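Local coordinates for acarbose Kinase Mak1 (Uncultured bacterium, PDB 6WB4), which is a carbohydrate kinase of the pfkB family that binds ATP and the antidiabetic drug acarbose, which it probably inactivates by phosphorylation, at residues 157-162 against 179-184; 162-167 against 191-196; 198-203 against 223-228. One frame throughout, in Å; residues are numbered along the deposited sequence.

Interaction 1: residues 157-162 against 179-184; sequences VSIMNW and TDLHDW. With AC1 (4,6-dideoxy-4-{[(1S,4R,5S,6S)-4,5,6-trihydroxy-3-(hydroxymethyl)cyclohex-2-en-1-yl]amino}-alpha-D-glucopyranose), chain D.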
# COMPACT_ATOMS: atom_id res chain seq x y z
N VAL B 157 7.29 -10.25 24.22
CA VAL B 157 7.45 -8.83 24.01
C VAL B 157 8.13 -8.50 22.69
O VAL B 157 9.31 -8.81 22.48
CB VAL B 157 8.23 -8.20 25.17
CG1 VAL B 157 8.54 -6.75 24.89
CG2 VAL B 157 7.46 -8.34 26.47
N SER B 158 7.37 -7.86 21.80
CA SER B 158 7.89 -7.37 20.54
C SER B 158 8.82 -6.20 20.83
O SER B 158 8.64 -5.51 21.84
CB SER B 158 6.76 -6.96 19.58
OG SER B 158 5.87 -8.05 19.33
N ILE B 159 9.80 -5.99 19.96
CA ILE B 159 10.81 -4.97 20.23
C ILE B 159 10.36 -3.57 19.83
O ILE B 159 11.10 -2.84 19.16
CB ILE B 159 12.15 -5.32 19.53
CG1 ILE B 159 11.98 -5.58 18.03
CG2 ILE B 159 12.81 -6.52 20.20
CD1 ILE B 159 13.25 -6.05 17.35
N MSE B 160 9.16 -3.19 20.25
CA MSE B 160 8.77 -1.78 20.24
C MSE B 160 9.64 -1.09 21.27
O MSE B 160 10.02 -1.71 22.27
CB MSE B 160 7.29 -1.58 20.56
CG MSE B 160 6.28 -2.05 19.50
SE MSE B 160 6.82 -1.96 17.62
CE MSE B 160 7.56 -3.75 17.45
N ASN B 161 9.95 0.18 21.05
CA ASN B 161 10.89 0.89 21.90
C ASN B 161 10.39 1.06 23.33
O ASN B 161 11.16 0.97 24.28
CB ASN B 161 11.22 2.25 21.29
CG ASN B 161 12.34 2.96 22.03
OD1 ASN B 161 13.21 2.33 22.62
ND2 ASN B 161 12.32 4.29 21.99
N TRP B 162 9.08 1.29 23.47
CA TRP B 162 8.49 1.46 24.80
C TRP B 162 8.30 0.11 25.48
O TRP B 162 8.15 0.03 26.70
CB TRP B 162 7.16 2.21 24.71
CG TRP B 162 6.19 1.63 23.72
CD1 TRP B 162 6.03 2.01 22.41
CD2 TRP B 162 5.25 0.56 23.94
NE1 TRP B 162 5.05 1.26 21.82
CE2 TRP B 162 4.56 0.36 22.73
CE3 TRP B 162 4.93 -0.23 25.05
CZ2 TRP B 162 3.56 -0.61 22.60
CZ3 TRP B 162 3.95 -1.20 24.91
CH2 TRP B 162 3.27 -1.38 23.69
N THR B 179 11.14 -12.91 23.89
CA THR B 179 11.22 -11.85 22.89
C THR B 179 11.91 -12.37 21.63
O THR B 179 12.68 -13.33 21.68
CB THR B 179 12.01 -10.62 23.41
OG1 THR B 179 11.92 -9.56 22.44
CG2 THR B 179 13.48 -10.96 23.64
N ASP B 180 11.63 -11.73 20.50
CA ASP B 180 12.23 -12.14 19.24
C ASP B 180 13.06 -10.99 18.69
O ASP B 180 12.53 -10.00 18.19
CB ASP B 180 11.15 -12.55 18.24
CG ASP B 180 11.71 -13.21 17.00
OD1 ASP B 180 12.93 -13.12 16.76
OD2 ASP B 180 10.92 -13.81 16.24
N LEU B 181 14.38 -11.13 18.76
CA LEU B 181 15.29 -10.05 18.38
C LEU B 181 15.38 -9.87 16.87
O LEU B 181 15.88 -8.85 16.39
CB LEU B 181 16.68 -10.32 18.95
CG LEU B 181 16.68 -10.40 20.47
CD1 LEU B 181 18.08 -10.63 20.98
CD2 LEU B 181 16.14 -9.10 21.05
N HIS B 182 14.86 -10.84 16.13
CA HIS B 182 14.93 -10.86 14.67
C HIS B 182 16.36 -10.67 14.19
O HIS B 182 17.29 -11.19 14.80
CB HIS B 182 14.00 -9.79 14.10
CG HIS B 182 12.58 -9.95 14.54
ND1 HIS B 182 11.79 -11.00 14.13
CD2 HIS B 182 11.82 -9.22 15.39
CE1 HIS B 182 10.60 -10.90 14.70
NE2 HIS B 182 10.60 -9.83 15.47
N ASP B 183 16.53 -9.93 13.10
CA ASP B 183 17.86 -9.71 12.56
C ASP B 183 18.61 -8.70 13.42
O ASP B 183 18.56 -7.50 13.19
CB ASP B 183 17.78 -9.24 11.11
CG ASP B 183 16.89 -8.03 10.96
OD1 ASP B 183 15.96 -7.91 11.77
OD2 ASP B 183 17.12 -7.21 10.05
N TRP B 184 19.33 -9.21 14.42
CA TRP B 184 20.13 -8.37 15.31
C TRP B 184 21.59 -8.73 15.07
O TRP B 184 21.92 -9.90 14.95
CB TRP B 184 19.73 -8.60 16.77
CG TRP B 184 20.49 -7.77 17.77
CD1 TRP B 184 20.73 -6.43 17.70
CD2 TRP B 184 21.10 -8.23 18.99
NE1 TRP B 184 21.46 -6.03 18.80
CE2 TRP B 184 21.70 -7.11 19.60
CE3 TRP B 184 21.21 -9.48 19.61
CZ2 TRP B 184 22.39 -7.20 20.81
CZ3 TRP B 184 21.90 -9.57 20.82
CH2 TRP B 184 22.48 -8.44 21.40
C1 AC1 D . 13.52 -4.99 13.89
O2 AC1 D . 15.30 -5.12 12.24
C2 AC1 D . 14.06 -5.71 12.66
C4A AC1 D . 9.24 -8.10 8.00
C3 AC1 D . 13.06 -5.70 11.51
O3 AC1 D . 13.51 -6.66 10.54
C4 AC1 D . 11.64 -6.05 11.95
N4A AC1 D . 10.69 -5.55 10.97
C5 AC1 D . 11.25 -5.51 13.33
O5 AC1 D . 12.31 -5.62 14.28
C6 AC1 D . 10.06 -6.27 13.90
C1B AC1 D . 10.54 -6.23 9.69
C2B AC1 D . 9.22 -5.84 9.00
O2B AC1 D . 8.48 -4.93 9.82
C3B AC1 D . 8.36 -7.04 8.64
O3B AC1 D . 7.29 -6.65 7.76
O4 AC1 D . 8.47 -9.16 7.42
C5B AC1 D . 10.05 -8.61 9.14
C7B AC1 D . 10.71 -7.72 9.89
C6B AC1 D . 10.12 -10.07 9.49
O6B AC1 D . 9.93 -10.20 10.91

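Interaction 2: residues 162-167 against 191-196; sequences WARYAL and HKDFAY. With GLC (alpha-D-glucopyranose), chain C.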
# COMPACT_ATOMS: atom_id res chain seq x y z
N TRP B 162 9.08 1.29 23.47
CA TRP B 162 8.49 1.46 24.80
C TRP B 162 8.30 0.11 25.48
O TRP B 162 8.15 0.03 26.70
CB TRP B 162 7.16 2.21 24.71
CG TRP B 162 6.19 1.63 23.72
CD1 TRP B 162 6.03 2.01 22.41
CD2 TRP B 162 5.25 0.56 23.94
NE1 TRP B 162 5.05 1.26 21.82
CE2 TRP B 162 4.56 0.36 22.73
CE3 TRP B 162 4.93 -0.23 25.05
CZ2 TRP B 162 3.56 -0.61 22.60
CZ3 TRP B 162 3.95 -1.20 24.91
CH2 TRP B 162 3.27 -1.38 23.69
N ALA B 163 8.30 -0.96 24.69
CA ALA B 163 8.01 -2.29 25.22
C ALA B 163 9.12 -2.80 26.15
O ALA B 163 8.91 -3.74 26.92
CB ALA B 163 7.77 -3.27 24.08
N ARG B 164 10.30 -2.18 26.07
CA ARG B 164 11.37 -2.53 27.00
C ARG B 164 10.91 -2.38 28.46
O ARG B 164 11.34 -3.15 29.32
CB ARG B 164 12.63 -1.68 26.73
CG ARG B 164 12.49 -0.18 27.01
CD ARG B 164 13.71 0.64 26.55
NE ARG B 164 13.91 0.59 25.10
CZ ARG B 164 14.88 -0.09 24.51
NH1 ARG B 164 15.75 -0.77 25.24
NH2 ARG B 164 14.99 -0.09 23.18
N TYR B 165 10.01 -1.44 28.71
CA TYR B 165 9.54 -1.18 30.07
C TYR B 165 8.45 -2.17 30.46
O TYR B 165 8.27 -2.49 31.64
CB TYR B 165 9.03 0.25 30.20
CG TYR B 165 10.04 1.29 29.76
CD1 TYR B 165 11.16 1.56 30.52
CD2 TYR B 165 9.86 1.99 28.57
CE1 TYR B 165 12.09 2.51 30.10
CE2 TYR B 165 10.78 2.93 28.15
CZ TYR B 165 11.89 3.19 28.92
OH TYR B 165 12.79 4.13 28.49
N ALA B 166 7.73 -2.67 29.46
CA ALA B 166 6.76 -3.73 29.67
C ALA B 166 7.48 -5.02 30.06
O ALA B 166 7.01 -5.78 30.91
CB ALA B 166 5.91 -3.94 28.43
N LEU B 167 8.61 -5.27 29.40
CA LEU B 167 9.43 -6.44 29.72
C LEU B 167 9.89 -6.43 31.17
O LEU B 167 9.72 -7.43 31.88
CB LEU B 167 10.62 -6.51 28.76
CG LEU B 167 11.60 -7.67 28.91
CD1 LEU B 167 10.86 -9.00 28.95
CD2 LEU B 167 12.60 -7.64 27.76
N HIS B 191 18.66 -3.20 20.98
CA HIS B 191 18.07 -4.49 21.31
C HIS B 191 18.45 -5.02 22.69
O HIS B 191 17.79 -5.90 23.23
CB HIS B 191 18.48 -5.54 20.27
CG HIS B 191 18.23 -5.11 18.86
ND1 HIS B 191 18.90 -4.07 18.26
CD2 HIS B 191 17.40 -5.60 17.91
CE1 HIS B 191 18.49 -3.93 17.02
NE2 HIS B 191 17.58 -4.85 16.78
N LYS B 192 19.52 -4.49 23.27
CA LYS B 192 20.16 -5.12 24.41
C LYS B 192 19.24 -5.30 25.63
O LYS B 192 19.28 -6.34 26.28
CB LYS B 192 21.41 -4.32 24.80
CG LYS B 192 22.62 -4.66 23.92
CD LYS B 192 23.81 -3.76 24.22
CE LYS B 192 24.96 -4.00 23.25
NZ LYS B 192 26.07 -3.04 23.45
N ASP B 193 18.39 -4.32 25.91
CA ASP B 193 17.44 -4.43 27.01
C ASP B 193 16.58 -5.69 26.87
O ASP B 193 16.27 -6.37 27.86
CB ASP B 193 16.53 -3.21 27.06
CG ASP B 193 17.11 -2.09 27.90
OD1 ASP B 193 17.84 -2.38 28.87
OD2 ASP B 193 16.81 -0.91 27.60
N PHE B 194 16.19 -6.00 25.64
CA PHE B 194 15.40 -7.18 25.34
C PHE B 194 16.25 -8.44 25.40
O PHE B 194 15.83 -9.47 25.94
CB PHE B 194 14.76 -7.05 23.96
CG PHE B 194 13.85 -5.86 23.81
CD1 PHE B 194 12.52 -5.93 24.20
CD2 PHE B 194 14.31 -4.69 23.25
CE1 PHE B 194 11.68 -4.85 24.04
CE2 PHE B 194 13.47 -3.60 23.08
CZ PHE B 194 12.16 -3.68 23.48
N ALA B 195 17.45 -8.36 24.83
CA ALA B 195 18.37 -9.49 24.80
C ALA B 195 18.77 -9.93 26.21
O ALA B 195 18.90 -11.12 26.47
CB ALA B 195 19.60 -9.15 23.99
N TYR B 196 18.96 -8.96 27.11
CA TYR B 196 19.43 -9.27 28.46
C TYR B 196 18.28 -9.34 29.46
O TYR B 196 18.49 -9.66 30.63
CB TYR B 196 20.44 -8.22 28.95
CG TYR B 196 21.62 -8.00 28.04
CD1 TYR B 196 22.08 -9.00 27.19
CD2 TYR B 196 22.28 -6.78 28.02
CE1 TYR B 196 23.16 -8.79 26.36
CE2 TYR B 196 23.36 -6.56 27.20
CZ TYR B 196 23.80 -7.56 26.37
OH TYR B 196 24.88 -7.33 25.54
C1 GLC C . 14.62 -0.33 15.98
C2 GLC C . 15.62 -1.46 15.75
C3 GLC C . 15.20 -2.29 14.54
C4 GLC C . 13.78 -2.80 14.75
C5 GLC C . 12.85 -1.60 14.97
C6 GLC C . 11.40 -2.05 15.19
O2 GLC C . 16.93 -0.91 15.57
O3 GLC C . 16.13 -3.37 14.35
O4 GLC C . 13.34 -3.59 13.64
O5 GLC C . 13.29 -0.86 16.11
O6 GLC C . 10.58 -0.90 15.43

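Interaction 3: residues 198-203 against 223-228; sequences ADYVFV and RAQFVV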
# COMPACT_ATOMS: atom_id res chain seq x y z
N ALA B 198 14.98 -10.88 28.88
CA ALA B 198 13.95 -11.90 28.74
C ALA B 198 14.44 -13.28 29.13
O ALA B 198 15.63 -13.59 29.01
CB ALA B 198 13.40 -11.92 27.31
N ASP B 199 13.52 -14.12 29.57
CA ASP B 199 13.84 -15.48 30.00
C ASP B 199 14.13 -16.36 28.78
O ASP B 199 15.06 -17.17 28.80
CB ASP B 199 12.69 -16.07 30.84
CG ASP B 199 12.42 -15.26 32.10
OD1 ASP B 199 13.37 -15.03 32.89
OD2 ASP B 199 11.27 -14.83 32.31
N TYR B 200 13.32 -16.24 27.74
CA TYR B 200 13.52 -17.03 26.54
C TYR B 200 13.80 -16.09 25.37
O TYR B 200 12.94 -15.32 24.96
CB TYR B 200 12.30 -17.91 26.23
CG TYR B 200 11.60 -18.45 27.46
CD1 TYR B 200 12.31 -19.03 28.51
CD2 TYR B 200 10.22 -18.39 27.57
CE1 TYR B 200 11.67 -19.52 29.63
CE2 TYR B 200 9.57 -18.88 28.70
CZ TYR B 200 10.30 -19.44 29.72
OH TYR B 200 9.67 -19.92 30.84
N VAL B 201 15.01 -16.16 24.84
CA VAL B 201 15.42 -15.25 23.78
C VAL B 201 15.46 -15.94 22.42
O VAL B 201 16.04 -17.02 22.29
CB VAL B 201 16.81 -14.63 24.07
CG1 VAL B 201 17.27 -13.73 22.91
CG2 VAL B 201 16.80 -13.88 25.40
N PHE B 202 14.81 -15.34 21.43
CA PHE B 202 14.84 -15.84 20.06
C PHE B 202 15.54 -14.81 19.19
O PHE B 202 15.31 -13.60 19.34
CB PHE B 202 13.43 -16.13 19.53
CG PHE B 202 12.67 -17.16 20.33
CD1 PHE B 202 11.95 -16.79 21.46
CD2 PHE B 202 12.67 -18.49 19.95
CE1 PHE B 202 11.25 -17.74 22.20
CE2 PHE B 202 11.97 -19.45 20.69
CZ PHE B 202 11.26 -19.07 21.81
N VAL B 203 16.39 -15.26 18.28
CA VAL B 203 17.07 -14.34 17.38
C VAL B 203 17.38 -15.01 16.04
O VAL B 203 17.59 -16.22 15.97
CB VAL B 203 18.38 -13.82 18.02
CG1 VAL B 203 19.33 -14.97 18.32
CG2 VAL B 203 19.04 -12.76 17.12
N ARG B 223 19.47 -12.37 31.79
CA ARG B 223 18.80 -13.39 32.61
C ARG B 223 18.31 -14.60 31.82
O ARG B 223 17.67 -15.48 32.39
CB ARG B 223 17.61 -12.77 33.35
CG ARG B 223 16.53 -12.27 32.41
CD ARG B 223 15.31 -11.75 33.17
NE ARG B 223 14.56 -12.83 33.81
CZ ARG B 223 14.53 -13.02 35.13
NH1 ARG B 223 15.21 -12.21 35.93
NH2 ARG B 223 13.83 -14.02 35.64
N ALA B 224 18.63 -14.65 30.53
CA ALA B 224 18.12 -15.70 29.64
C ALA B 224 18.50 -17.09 30.14
O ALA B 224 19.61 -17.30 30.60
CB ALA B 224 18.64 -15.50 28.23
N GLN B 225 17.55 -18.01 30.06
CA GLN B 225 17.79 -19.41 30.41
C GLN B 225 18.35 -20.16 29.21
O GLN B 225 19.09 -21.13 29.36
CB GLN B 225 16.52 -20.09 30.90
CG GLN B 225 15.95 -19.50 32.18
CD GLN B 225 14.56 -20.02 32.46
OE1 GLN B 225 14.16 -21.07 31.95
NE2 GLN B 225 13.80 -19.29 33.28
N PHE B 226 17.97 -19.71 28.02
CA PHE B 226 18.53 -20.25 26.79
C PHE B 226 18.38 -19.27 25.64
O PHE B 226 17.64 -18.29 25.74
CB PHE B 226 17.86 -21.59 26.44
CG PHE B 226 16.36 -21.57 26.53
CD1 PHE B 226 15.60 -21.16 25.46
CD2 PHE B 226 15.72 -21.97 27.69
CE1 PHE B 226 14.22 -21.14 25.54
CE2 PHE B 226 14.35 -21.95 27.78
CZ PHE B 226 13.59 -21.54 26.70
N VAL B 227 19.09 -19.52 24.54
CA VAL B 227 18.99 -18.65 23.37
C VAL B 227 18.72 -19.50 22.14
O VAL B 227 19.47 -20.42 21.83
CB VAL B 227 20.27 -17.82 23.14
CG1 VAL B 227 20.19 -17.07 21.82
CG2 VAL B 227 20.50 -16.85 24.29
N VAL B 228 17.62 -19.20 21.46
CA VAL B 228 17.29 -19.93 20.25
C VAL B 228 17.65 -19.14 19.01
O VAL B 228 17.09 -18.08 18.74
CB VAL B 228 15.80 -20.28 20.20
CG1 VAL B 228 15.48 -21.06 18.93
CG2 VAL B 228 15.40 -21.07 21.44
O HOH W 1 15.45 -16.55 33.24

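Interaction 1: residues 157-162 against 179-184
V157, the last residue of strand 152-157, meets T179 through its carbonyl: T179 OG1 donates to V157 O at 2.7 Å, arriving almost in line with the C=O bond (171° at the oxygen). T179 can do this because its OG1 stands anti to the backbone N (chi1 -173°), which turns the hydroxyl towards the strand beside it.

The chain then leaves the sheet, and I159, at the centre of an inverse gamma turn, points back at 179-184. Its two ends do different jobs. The I159 side chain crosses that of T179 at about a right angle, and its CG2 touches L181 CD2 at 4.3 Å. With chi1 at 53° and an extended chi2, the CG1 arm runs out to put CD1 at the imidazole edge of H182, 4.0 Å from CD2. The same methyl borders O5 of the AC1 sugar unit, so I159, a residue of the glycan pocket, also packs against the end of strand 176-180.

Within 179-184, D180 OD1 takes the backbone N of H182 at 3.1 Å in an Asx turn, and D183 OD1 accepts from AC1 O3 at 3.0 Å; a weaker bond comes from O2. R126 and H62 also bind AC1.

Behind the pocket, F194 of helix 192-195 packs on V157, I159 and L181, while strand 200-204 continues the sheet beyond T179 and L181.

Interaction 2: residues 162-167 against 191-196
F194 and D193 of helix 192-195 both close on R164 of helix 163-172, the ring under its backbone and guanidinium, the carboxylate at its outer nitrogen. Just ahead of them, H191 turns away from the other helix and towards the sugar: its NE2 is 3.2 Å from O3 of a bound glucose, which sits at the edge of the imidazole, and W184 stacks on the same ring.

D193 follows with a salt bridge. R164 NH1 donates to D193 OD2 at 2.6 Å, using the anti lone pair of that oxygen; the bond is bent (135° at the hydrogen), and the carboxylate and guanidinium planes stand 61° apart. The arginine chain gets there by folding at chi3 (64°), and its NE and NH2 are held in turn by the carbonyls of N161 and Y190.

These two helices both follow parallel strands of the central sheet in this ribokinase-like alpha/beta fold, and they pack over strands 152-157 and 176-180.

F194 fills the space between helices and sheet. Its CZ comes within 3.5 Å of R164 N, and CE2 lies over one face of the guanidinium, 3.8 Å from R164 NH2, with ring and guanidinium planes steeply inclined. Along the ring, A163 CB approaches CE1 at 4.2 Å and L167 CD2 reaches CD1 at 4.0 Å, while T179 of strand 176-180 meets F194 from the sheet.

Interaction 3: residues 198-203 against 223-228
R223 starts with CG wedged between its backbone N and carbonyl carbon (chi1 64°) and bends at chi3, which brings its guanidinium side-on to D199. Both NE and NH2 then grip a single oxygen, D199 OD1, at 2.7 and 3.0 Å. That oxygen lies in the guanidinium plane; NE meets it from above the carboxylate plane, and NH2 takes its syn lone pair. A water also donates to OD1 and to R223 O and accepts from Q225 NE2, while D199 OD2 takes the backbone N of T177, so the carboxylate ties three chain segments together.

Nearby, Q225 N bonds to D199 O. Deeper in, the two strands run parallel, their axes 4.8 Å apart: V228 N donates to V201 O at 2.8 Å, and V203 N to V228 O at 2.9 Å.

On one face Y200 and F226 have nearly parallel planes (7° apart) but are slid apart, with centroids 5.2 Å from each other, so the rings barely overlap. Further along the same face F202 runs beside V228, its CD2 3.6 Å from V228 CB. Helix 265-280 covers these residues, with Y277 edge-to-face against both Y200 and F226. On the other face V201 CG2 rests on A224 CB, and helix 211-221 packs on A224 and V227. Strand 200-204, helix 211-221 and strand 226-230 thus form a beta-alpha-beta unit, the repeating element of a Rossmann-like sheet.

Overall arrangement
Interactions 1 and 3 reach the same sheet, and interaction 2 packs helices over it. Interactions 1 and 2 are about 7 Å apart between centres, and F194 of interaction 2 packs against both segments of interaction 1. Interaction 3 lies about 12 Å from each of the others. L181 N and T179 O reach F202 O and F202 N at 2.7 and 2.9 Å, probable hydrogen bonds that tie residues 179-184 to strand 200-204, and Y196 O probably accepts from R223 N. Interaction 1 comes right up to the ligands: the H182 side chain is about 3 Å from a calcium ion and about 4 Å from ATP. V228 of interaction 3 stays about 6 Å from ATP.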